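Local coordinates for protein putative GTP pyrophosphokinase (Streptococcus mutans, PDB 3L9D) that probably transfers pyrophosphate from ATP to GTP in the first step of ppGpp synthesis, as a member of the RelA/SpoT family, at residues T176-E186 with L205-D216; M111-N119 with M219-Q230. All coordinates share one frame; numbering follows the deposited sequence.

Interaction 1 of 2, residues T176-E186 with L205-D216; sequences TLAMNFWATIE and LELTSKIAFQLD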
loop_
_atom_site.group_PDB
_atom_site.type_symbol
_atom_site.label_atom_id
_atom_site.label_comp_id
_atom_site.label_asym_id
_atom_site.label_seq_id
_atom_site.Cartn_x
_atom_site.Cartn_y
_atom_site.Cartn_z
ATOM N N THR A 176 -9.053 1.590 -0.078
ATOM C CA THR A 176 -10.274 1.237 -0.814
ATOM C C THR A 176 -10.061 1.401 -2.321
ATOM O O THR A 176 -9.100 2.019 -2.774
ATOM C CB THR A 176 -11.519 2.062 -0.377
ATOM O OG1 THR A 176 -11.253 3.472 -0.478
ATOM C CG2 THR A 176 -11.911 1.715 1.031
ATOM N N LEU A 177 -10.965 0.838 -3.105
ATOM C CA LEU A 177 -10.893 0.998 -4.541
ATOM C C LEU A 177 -10.892 2.507 -4.889
ATOM O O LEU A 177 -10.055 2.984 -5.677
ATOM C CB LEU A 177 -12.063 0.250 -5.177
ATOM C CG LEU A 177 -12.055 -1.297 -5.111
ATOM C CD1 LEU A 177 -10.885 -1.892 -4.260
ATOM C CD2 LEU A 177 -13.425 -1.889 -4.653
ATOM N N ALA A 178 -11.800 3.261 -4.266
ATOM C CA ALA A 178 -11.884 4.709 -4.491
ATOM C C ALA A 178 -10.630 5.456 -4.045
ATOM O O ALA A 178 -10.158 6.366 -4.741
ATOM C CB ALA A 178 -13.125 5.300 -3.822
ATOM N N MET A 179 -10.096 5.078 -2.883
ATOM C CA MET A 179 -8.853 5.678 -2.387
ATOM C C MET A 179 -7.741 5.506 -3.394
ATOM O O MET A 179 -6.982 6.434 -3.672
ATOM C CB MET A 179 -8.421 5.037 -1.073
ATOM C CG MET A 179 -8.973 5.709 0.166
ATOM S SD MET A 179 -8.621 4.706 1.621
ATOM C CE MET A 179 -10.274 4.564 2.291
ATOM N N ASN A 180 -7.642 4.297 -3.927
ATOM C CA ASN A 180 -6.612 3.985 -4.890
ATOM C C ASN A 180 -6.808 4.712 -6.214
ATOM O O ASN A 180 -5.844 5.205 -6.786
ATOM C CB ASN A 180 -6.523 2.492 -5.128
ATOM C CG ASN A 180 -5.371 2.142 -6.027
ATOM O OD1 ASN A 180 -4.221 2.516 -5.752
ATOM N ND2 ASN A 180 -5.664 1.446 -7.125
ATOM N N PHE A 181 -8.054 4.784 -6.685
ATOM C CA PHE A 181 -8.411 5.586 -7.869
ATOM C C PHE A 181 -7.891 7.031 -7.794
ATOM O O PHE A 181 -7.165 7.473 -8.671
ATOM C CB PHE A 181 -9.927 5.566 -8.076
ATOM C CG PHE A 181 -10.395 6.353 -9.269
ATOM C CD1 PHE A 181 -10.125 5.917 -10.552
ATOM C CD2 PHE A 181 -11.133 7.512 -9.101
ATOM C CE1 PHE A 181 -10.557 6.635 -11.648
ATOM C CE2 PHE A 181 -11.570 8.231 -10.190
ATOM C CZ PHE A 181 -11.283 7.789 -11.466
ATOM N N TRP A 182 -8.241 7.751 -6.727
ATOM C CA TRP A 182 -7.735 9.106 -6.508
ATOM C C TRP A 182 -6.206 9.193 -6.335
ATOM O O TRP A 182 -5.540 9.965 -7.029
ATOM C CB TRP A 182 -8.425 9.722 -5.292
ATOM C CG TRP A 182 -8.211 11.214 -5.144
ATOM C CD1 TRP A 182 -9.037 12.205 -5.590
ATOM C CD2 TRP A 182 -7.104 11.878 -4.501
ATOM N NE1 TRP A 182 -8.522 13.436 -5.268
ATOM C CE2 TRP A 182 -7.337 13.268 -4.599
ATOM C CE3 TRP A 182 -5.951 11.434 -3.850
ATOM C CZ2 TRP A 182 -6.457 14.214 -4.077
ATOM C CZ3 TRP A 182 -5.072 12.382 -3.331
ATOM C CH2 TRP A 182 -5.332 13.754 -3.454
ATOM N N ALA A 183 -5.657 8.416 -5.399
ATOM C CA ALA A 183 -4.227 8.487 -5.081
ATOM C C ALA A 183 -3.376 8.205 -6.302
ATOM O O ALA A 183 -2.302 8.762 -6.477
ATOM C CB ALA A 183 -3.876 7.519 -3.969
ATOM N N THR A 184 -3.868 7.322 -7.150
ATOM C CA THR A 184 -3.190 7.010 -8.384
ATOM C C THR A 184 -3.176 8.210 -9.333
ATOM O O THR A 184 -2.150 8.510 -9.951
ATOM C CB THR A 184 -3.834 5.773 -9.020
ATOM O OG1 THR A 184 -3.271 4.601 -8.409
ATOM C CG2 THR A 184 -3.590 5.736 -10.506
ATOM N N ILE A 185 -4.310 8.905 -9.434
ATOM C CA ILE A 185 -4.411 10.097 -10.279
ATOM C C ILE A 185 -3.613 11.293 -9.724
ATOM O O ILE A 185 -2.846 11.924 -10.453
ATOM C CB ILE A 185 -5.882 10.510 -10.512
ATOM C CG1 ILE A 185 -6.606 9.434 -11.321
ATOM C CG2 ILE A 185 -5.957 11.835 -11.244
ATOM C CD1 ILE A 185 -7.977 9.819 -11.774
ATOM N N GLU A 186 -3.794 11.602 -8.443
ATOM C CA GLU A 186 -3.065 12.714 -7.827
ATOM C C GLU A 186 -1.567 12.506 -7.937
ATOM O O GLU A 186 -0.817 13.452 -8.131
ATOM C CB GLU A 186 -3.454 12.896 -6.353
ATOM C CG GLU A 186 -2.948 14.199 -5.697
ATOM C CD GLU A 186 -1.515 14.116 -5.150
ATOM O OE1 GLU A 186 -0.908 13.018 -5.202
ATOM O OE2 GLU A 186 -0.997 15.156 -4.660
ATOM N N LEU A 205 -8.777 18.356 -7.911
ATOM C CA LEU A 205 -8.230 17.281 -7.089
ATOM C C LEU A 205 -8.877 17.271 -5.717
ATOM O O LEU A 205 -9.124 16.213 -5.139
ATOM C CB LEU A 205 -6.716 17.420 -6.945
ATOM C CG LEU A 205 -5.921 16.986 -8.170
ATOM C CD1 LEU A 205 -4.455 17.327 -7.978
ATOM C CD2 LEU A 205 -6.122 15.500 -8.418
ATOM N N GLU A 206 -9.162 18.448 -5.184
ATOM C CA GLU A 206 -9.831 18.473 -3.904
ATOM C C GLU A 206 -11.289 18.060 -4.065
ATOM O O GLU A 206 -11.809 17.285 -3.263
ATOM C CB GLU A 206 -9.713 19.834 -3.226
ATOM C CG GLU A 206 -9.382 19.701 -1.748
ATOM C CD GLU A 206 -9.873 20.870 -0.925
ATOM O OE1 GLU A 206 -9.950 21.993 -1.475
ATOM O OE2 GLU A 206 -10.181 20.664 0.275
ATOM N N LEU A 207 -11.944 18.566 -5.107
ATOM C CA LEU A 207 -13.361 18.285 -5.305
ATOM C C LEU A 207 -13.547 16.791 -5.480
ATOM O O LEU A 207 -14.377 16.151 -4.824
ATOM C CB LEU A 207 -13.871 18.990 -6.551
ATOM C CG LEU A 207 -15.225 18.458 -7.002
ATOM C CD1 LEU A 207 -16.274 18.689 -5.901
ATOM C CD2 LEU A 207 -15.621 19.116 -8.309
ATOM N N THR A 208 -12.751 16.254 -6.390
ATOM C CA THR A 208 -12.717 14.835 -6.677
ATOM C C THR A 208 -12.440 14.004 -5.415
ATOM O O THR A 208 -13.087 12.975 -5.168
ATOM C CB THR A 208 -11.641 14.586 -7.695
ATOM O OG1 THR A 208 -12.229 14.610 -9.002
ATOM C CG2 THR A 208 -11.019 13.253 -7.445
ATOM N N SER A 209 -11.488 14.474 -4.614
ATOM C CA SER A 209 -11.166 13.847 -3.340
ATOM C C SER A 209 -12.352 13.727 -2.384
ATOM O O SER A 209 -12.474 12.741 -1.657
ATOM C CB SER A 209 -10.063 14.620 -2.629
ATOM O OG SER A 209 -10.438 14.830 -1.280
ATOM N N LYS A 210 -13.214 14.734 -2.356
ATOM C CA LYS A 210 -14.352 14.693 -1.451
ATOM C C LYS A 210 -15.412 13.729 -1.962
ATOM O O LYS A 210 -16.082 13.063 -1.173
ATOM C CB LYS A 210 -14.916 16.096 -1.215
ATOM C CG LYS A 210 -13.857 17.077 -0.699
ATOM C CD LYS A 210 -14.454 18.401 -0.248
ATOM N N ILE A 211 -15.544 13.636 -3.285
ATOM C CA ILE A 211 -16.441 12.661 -3.901
ATOM C C ILE A 211 -15.970 11.247 -3.606
ATOM O O ILE A 211 -16.772 10.361 -3.297
ATOM C CB ILE A 211 -16.520 12.865 -5.419
ATOM C CG1 ILE A 211 -17.135 14.231 -5.731
ATOM C CG2 ILE A 211 -17.319 11.739 -6.080
ATOM C CD1 ILE A 211 -17.111 14.550 -7.192
ATOM N N ALA A 212 -14.662 11.043 -3.687
ATOM C CA ALA A 212 -14.068 9.768 -3.306
ATOM C C ALA A 212 -14.502 9.373 -1.889
ATOM O O ALA A 212 -15.027 8.269 -1.671
ATOM C CB ALA A 212 -12.543 9.835 -3.409
ATOM N N PHE A 213 -14.297 10.281 -0.936
ATOM C CA PHE A 213 -14.681 10.041 0.443
ATOM C C PHE A 213 -16.183 9.732 0.614
ATOM O O PHE A 213 -16.560 8.839 1.393
ATOM C CB PHE A 213 -14.277 11.240 1.313
ATOM C CG PHE A 213 -14.633 11.085 2.758
ATOM C CD1 PHE A 213 -13.724 10.547 3.657
ATOM C CD2 PHE A 213 -15.884 11.467 3.224
ATOM C CE1 PHE A 213 -14.052 10.396 4.988
ATOM C CE2 PHE A 213 -16.219 11.312 4.557
ATOM C CZ PHE A 213 -15.296 10.774 5.438
ATOM N N GLN A 214 -17.043 10.479 -0.086
ATOM C CA GLN A 214 -18.496 10.312 0.071
ATOM C C GLN A 214 -18.953 8.906 -0.323
ATOM O O GLN A 214 -19.740 8.279 0.395
ATOM C CB GLN A 214 -19.283 11.349 -0.745
ATOM C CG GLN A 214 -19.723 12.561 0.043
ATOM C CD GLN A 214 -20.197 12.201 1.444
ATOM O OE1 GLN A 214 -21.142 11.421 1.620
ATOM N NE2 GLN A 214 -19.538 12.775 2.458
ATOM N N LEU A 215 -18.457 8.444 -1.477
ATOM C CA LEU A 215 -18.758 7.124 -2.019
ATOM C C LEU A 215 -18.434 6.054 -0.995
ATOM O O LEU A 215 -19.282 5.200 -0.704
ATOM C CB LEU A 215 -17.963 6.894 -3.315
ATOM C CG LEU A 215 -18.097 5.566 -4.060
ATOM C CD1 LEU A 215 -19.560 5.238 -4.320
ATOM C CD2 LEU A 215 -17.322 5.632 -5.359
ATOM N N ASP A 216 -17.215 6.118 -0.444
ATOM C CA ASP A 216 -16.777 5.206 0.623
ATOM C C ASP A 216 -17.619 5.364 1.886
ATOM O O ASP A 216 -18.008 4.374 2.518
ATOM C CB ASP A 216 -15.304 5.447 0.998
ATOM C CG ASP A 216 -14.322 4.595 0.194
ATOM O OD1 ASP A 216 -14.692 3.500 -0.294
ATOM O OD2 ASP A 216 -13.162 5.037 0.067
HETATM O O HOH W 1 -14.006 2.072 -2.949
#
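Trp-182 and Leu-205 show how an antiparallel helix pair can be pinned by an indole: NE1 of Trp-182 donates to O of Leu-205 over 2.8 Å. The carbonyl receives it in its own plane, on a lone pair, although it already takes the helical bond from N of Ser-209. With CG of Trp-182 anti to the backbone N (chi1 -167°), the indole reaches across, its NE1 edge against the facing helix and CE2 3.6 Å from CB of Ser-209. CB of Glu-186 lies over one face, toward the rim. At the other end, OG1 of Thr-176 donates to the syn side of OD2 of Asp-216 at 2.5 Å and, as N-cap, accepts from N of Met-179 in a capping box. Beside it the backbones come closest, CA of Ala-178 5.6 Å from CA of Ala-212. The outer side is looser: CD2 of the exposed Leu-215 is 4.5 Å from CB of Ala-178, and a water links N of Ala-178 to OD1 of Asp-216. The segment axes approach to 9.2 Å at 169°, pairing helix 177-193, which directly follows strand 164-176, with helix 199-221; Ser-146 bonds Ser-209 from a neighbouring loop.

Interaction 2 of 2, residues M111-N119 with M219-Q230; sequences MVQFVDDVN and MRQIRDDIKEAQ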
loop_
_atom_site.group_PDB
_atom_site.type_symbol
_atom_site.label_atom_id
_atom_site.label_comp_id
_atom_site.label_asym_id
_atom_site.label_seq_id
_atom_site.Cartn_x
_atom_site.Cartn_y
_atom_site.Cartn_z
ATOM N N MET A 111 -5.747 -3.833 -1.629
ATOM C CA MET A 111 -7.029 -3.197 -1.933
ATOM C C MET A 111 -8.162 -3.837 -1.135
ATOM O O MET A 111 -8.435 -5.028 -1.266
ATOM C CB MET A 111 -7.324 -3.267 -3.436
ATOM C CG MET A 111 -7.295 -1.913 -4.138
ATOM S SD MET A 111 -5.699 -1.065 -3.978
ATOM C CE MET A 111 -4.663 -2.127 -4.991
ATOM N N VAL A 112 -8.811 -3.039 -0.295
ATOM C CA VAL A 112 -9.934 -3.499 0.514
ATOM C C VAL A 112 -11.226 -2.883 0.007
ATOM O O VAL A 112 -11.200 -1.824 -0.612
ATOM C CB VAL A 112 -9.776 -3.106 2.010
ATOM C CG1 VAL A 112 -8.544 -3.789 2.639
ATOM C CG2 VAL A 112 -9.737 -1.570 2.166
ATOM N N GLN A 113 -12.346 -3.555 0.275
ATOM C CA GLN A 113 -13.658 -3.079 -0.134
ATOM C C GLN A 113 -14.219 -1.929 0.721
ATOM O O GLN A 113 -14.772 -0.973 0.171
ATOM C CB GLN A 113 -14.678 -4.224 -0.208
ATOM C CG GLN A 113 -15.948 -3.792 -0.981
ATOM C CD GLN A 113 -17.047 -4.845 -1.065
ATOM O OE1 GLN A 113 -17.047 -5.851 -0.341
ATOM N NE2 GLN A 113 -18.007 -4.599 -1.950
ATOM N N PHE A 114 -14.078 -2.015 2.045
ATOM C CA PHE A 114 -14.629 -0.991 2.951
ATOM C C PHE A 114 -13.576 -0.303 3.814
ATOM O O PHE A 114 -12.571 -0.910 4.183
ATOM C CB PHE A 114 -15.682 -1.601 3.867
ATOM C CG PHE A 114 -16.817 -2.240 3.136
ATOM C CD1 PHE A 114 -17.729 -1.468 2.433
ATOM C CD2 PHE A 114 -16.986 -3.620 3.159
ATOM C CE1 PHE A 114 -18.796 -2.069 1.756
ATOM C CE2 PHE A 114 -18.042 -4.220 2.491
ATOM C CZ PHE A 114 -18.949 -3.450 1.793
ATOM N N VAL A 115 -13.804 0.959 4.150
ATOM C CA VAL A 115 -12.902 1.653 5.066
ATOM C C VAL A 115 -12.656 0.763 6.289
ATOM O O VAL A 115 -11.526 0.582 6.750
ATOM C CB VAL A 115 -13.494 2.983 5.530
ATOM C CG1 VAL A 115 -12.861 3.400 6.830
ATOM C CG2 VAL A 115 -13.313 4.057 4.458
ATOM N N ASP A 116 -13.736 0.174 6.780
ATOM C CA ASP A 116 -13.685 -0.669 7.951
ATOM C C ASP A 116 -12.763 -1.877 7.787
ATOM O O ASP A 116 -12.174 -2.340 8.772
ATOM C CB ASP A 116 -15.101 -1.104 8.324
ATOM C CG ASP A 116 -16.060 0.075 8.414
ATOM O OD1 ASP A 116 -16.556 0.542 7.359
ATOM O OD2 ASP A 116 -16.316 0.541 9.542
ATOM N N ASP A 117 -12.622 -2.390 6.564
ATOM C CA ASP A 117 -11.764 -3.564 6.361
ATOM C C ASP A 117 -10.272 -3.303 6.622
ATOM O O ASP A 117 -9.496 -4.245 6.777
ATOM C CB ASP A 117 -11.947 -4.154 4.967
ATOM C CG ASP A 117 -13.309 -4.755 4.763
ATOM O OD1 ASP A 117 -13.852 -5.370 5.707
ATOM O OD2 ASP A 117 -13.827 -4.631 3.635
ATOM N N VAL A 118 -9.875 -2.036 6.667
ATOM C CA VAL A 118 -8.483 -1.667 6.900
ATOM C C VAL A 118 -7.938 -2.191 8.234
ATOM O O VAL A 118 -6.827 -2.740 8.286
ATOM C CB VAL A 118 -8.268 -0.129 6.839
ATOM C CG1 VAL A 118 -6.789 0.252 7.164
ATOM C CG2 VAL A 118 -8.714 0.435 5.486
ATOM N N ASN A 119 -8.701 -2.021 9.314
ATOM C CA ASN A 119 -8.241 -2.471 10.629
ATOM C C ASN A 119 -8.147 -3.992 10.714
ATOM O O ASN A 119 -7.265 -4.529 11.393
ATOM C CB ASN A 119 -9.099 -1.902 11.767
ATOM C CG ASN A 119 -8.852 -0.406 12.008
ATOM O OD1 ASN A 119 -7.754 0.116 11.765
ATOM N ND2 ASN A 119 -9.884 0.291 12.497
ATOM N N MET A 219 -21.197 3.727 1.273
ATOM C CA MET A 219 -21.254 2.269 1.206
ATOM C C MET A 219 -20.949 1.554 2.539
ATOM O O MET A 219 -21.539 0.511 2.843
ATOM C CB MET A 219 -20.351 1.753 0.083
ATOM C CG MET A 219 -20.905 1.967 -1.318
ATOM S SD MET A 219 -22.438 1.056 -1.603
ATOM C CE MET A 219 -22.575 1.238 -3.384
ATOM N N ARG A 220 -20.045 2.107 3.342
ATOM C CA ARG A 220 -19.660 1.423 4.578
ATOM C C ARG A 220 -20.854 1.306 5.507
ATOM O O ARG A 220 -20.900 0.431 6.365
ATOM C CB ARG A 220 -18.508 2.145 5.299
ATOM C CG ARG A 220 -18.908 3.455 5.970
ATOM C CD ARG A 220 -17.692 4.266 6.367
ATOM N NE ARG A 220 -16.956 3.634 7.458
ATOM C CZ ARG A 220 -15.894 4.167 8.065
ATOM N NH1 ARG A 220 -15.428 5.361 7.689
ATOM N NH2 ARG A 220 -15.298 3.503 9.050
ATOM N N GLN A 221 -21.821 2.196 5.340
ATOM C CA GLN A 221 -22.958 2.236 6.245
ATOM C C GLN A 221 -23.932 1.078 6.044
ATOM O O GLN A 221 -24.525 0.578 7.005
ATOM C CB GLN A 221 -23.635 3.598 6.167
ATOM C CG GLN A 221 -23.001 4.568 7.155
ATOM C CD GLN A 221 -23.277 6.018 6.841
ATOM O OE1 GLN A 221 -24.173 6.339 6.063
ATOM N NE2 GLN A 221 -22.498 6.912 7.451
ATOM N N ILE A 222 -24.071 0.644 4.792
ATOM C CA ILE A 222 -24.850 -0.544 4.461
ATOM C C ILE A 222 -23.919 -1.744 4.273
ATOM O O ILE A 222 -24.298 -2.753 3.673
ATOM C CB ILE A 222 -25.695 -0.333 3.187
ATOM C CG1 ILE A 222 -24.806 -0.046 1.969
ATOM C CG2 ILE A 222 -26.671 0.812 3.383
ATOM C CD1 ILE A 222 -25.585 0.232 0.675
ATOM N N ARG A 223 -22.705 -1.640 4.806
ATOM C CA ARG A 223 -21.685 -2.666 4.576
ATOM C C ARG A 223 -22.081 -4.047 5.086
ATOM O O ARG A 223 -21.801 -5.050 4.434
ATOM C CB ARG A 223 -20.327 -2.220 5.132
ATOM C CG ARG A 223 -19.726 -3.104 6.203
ATOM C CD ARG A 223 -18.674 -2.325 6.979
ATOM N NE ARG A 223 -19.271 -1.151 7.607
ATOM C CZ ARG A 223 -19.288 -0.933 8.918
ATOM N NH1 ARG A 223 -18.717 -1.801 9.747
ATOM N NH2 ARG A 223 -19.860 0.165 9.396
ATOM N N ASP A 224 -22.741 -4.107 6.237
ATOM C CA ASP A 224 -23.167 -5.401 6.768
ATOM C C ASP A 224 -24.136 -6.076 5.808
ATOM O O ASP A 224 -24.159 -7.303 5.684
ATOM C CB ASP A 224 -23.822 -5.245 8.144
ATOM C CG ASP A 224 -22.831 -4.893 9.215
ATOM O OD1 ASP A 224 -21.869 -5.677 9.388
ATOM O OD2 ASP A 224 -23.008 -3.833 9.864
ATOM N N ASP A 225 -24.932 -5.256 5.133
ATOM C CA ASP A 225 -25.953 -5.749 4.217
ATOM C C ASP A 225 -25.313 -6.284 2.934
ATOM O O ASP A 225 -25.556 -7.421 2.538
ATOM C CB ASP A 225 -26.944 -4.625 3.905
ATOM C CG ASP A 225 -28.332 -5.137 3.573
ATOM O OD1 ASP A 225 -29.217 -4.294 3.305
ATOM O OD2 ASP A 225 -28.542 -6.370 3.578
ATOM N N ILE A 226 -24.481 -5.467 2.298
ATOM C CA ILE A 226 -23.729 -5.921 1.137
ATOM C C ILE A 226 -22.961 -7.212 1.402
ATOM O O ILE A 226 -22.992 -8.118 0.579
ATOM C CB ILE A 226 -22.737 -4.859 0.629
ATOM C CG1 ILE A 226 -23.491 -3.621 0.137
ATOM C CG2 ILE A 226 -21.862 -5.452 -0.477
ATOM C CD1 ILE A 226 -22.638 -2.400 -0.009
ATOM N N LYS A 227 -22.263 -7.296 2.535
ATOM C CA LYS A 227 -21.434 -8.472 2.826
ATOM C C LYS A 227 -22.332 -9.681 2.867
ATOM O O LYS A 227 -21.985 -10.758 2.373
ATOM C CB LYS A 227 -20.721 -8.360 4.180
ATOM C CG LYS A 227 -19.678 -7.253 4.318
ATOM C CD LYS A 227 -19.053 -7.309 5.714
ATOM C CE LYS A 227 -18.039 -6.201 5.956
ATOM N NZ LYS A 227 -17.517 -6.228 7.357
ATOM N N GLU A 228 -23.494 -9.484 3.477
ATOM C CA GLU A 228 -24.477 -10.540 3.636
ATOM C C GLU A 228 -24.941 -11.049 2.277
ATOM O O GLU A 228 -25.073 -12.256 2.074
ATOM C CB GLU A 228 -25.662 -10.028 4.454
ATOM C CG GLU A 228 -26.594 -11.114 4.953
ATOM C CD GLU A 228 -27.397 -10.679 6.174
ATOM O OE1 GLU A 228 -27.066 -9.622 6.776
ATOM O OE2 GLU A 228 -28.354 -11.403 6.536
ATOM N N ALA A 229 -25.180 -10.131 1.344
ATOM C CA ALA A 229 -25.623 -10.511 0.010
ATOM C C ALA A 229 -24.540 -11.313 -0.721
ATOM O O ALA A 229 -24.817 -12.372 -1.284
ATOM C CB ALA A 229 -26.023 -9.282 -0.782
ATOM N N GLN A 230 -23.307 -10.816 -0.695
ATOM C CA GLN A 230 -22.186 -11.494 -1.346
ATOM C C GLN A 230 -21.942 -12.878 -0.774
ATOM O O GLN A 230 -21.555 -13.788 -1.502
ATOM C CB GLN A 230 -20.906 -10.670 -1.223
ATOM C CG GLN A 230 -21.002 -9.293 -1.860
ATOM C CD GLN A 230 -19.817 -8.415 -1.512
ATOM O OE1 GLN A 230 -19.719 -7.276 -1.970
ATOM N NE2 GLN A 230 -18.910 -8.943 -0.687
HETATM O O HOH W 2 -15.585 -4.496 7.185
#
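Phe-114 projects from the turn after strand 106-112 into the bend between helices 199-221 and 223-230, where CB of Arg-223 sits over one ring face, 3.7 Å from the centroid and 9° off the normal, a CH-pi contact. CG of Gln-113 covers the opposite face. CG2 of Ile-226 meets the ring edge at CZ, while Lys-227 runs past in the opposite sense, its CG 3.9 Å from CE2 of Phe-114. The carboxylate of Asp-116 stacks on the guanidinium of Arg-223, the planes 10° apart, an attraction of charge, and NE of Arg-223 donates instead to O of Arg-220 at 2.6 Å. CG of Arg-220 sits between its backbone N and carbonyl carbon (chi1 73°) and the chain bends at chi3, bringing the guanidinium steeply up to the same carboxylate: NH2 reaches OD2 of Asp-116 at 3.2 Å from above the carboxylate plane, and NE gives OD1 of Asp-116 a weak bond. CG1 of Val-115 lies over a face of this guanidinium. The amides of Gln-113 and Gln-230 are nearly coplanar, and NE2 of Gln-113 donates to OE1 of Gln-230 at 3.2 Å. OD2 of Asp-117 accepts from N of Phe-114, closing the turn, and also bonds NE2 of His-68. Shared by both arginines, Asp-116 probably offsets only part of their charge, Glu-217 also pairing with Arg-220; the ring supplies much of the apolar share.

How the interactions relate
Interactions 1 and 2 illustrate how one long helix can be fastened at successive places: both use helix 199-221, first along its length against helix 177-193, then at its C-terminal end and the helix that follows. Interaction 1 is nested in the chain loop closed by interaction 2, and their centres lie about 17 Å apart. They also touch directly. CE of Met-179 packs 3.8 Å from CG2 of Val-115, and CD1 of Leu-177 lies 3.6 Å from CG of Met-111. Arg-149 adds a shared neighbour, touching Met-179 and Val-115. Neither contact includes a bound nucleotide; together they join helices 199-221 and 223-230 to helix 177-193 and to the turn after strand 106-112.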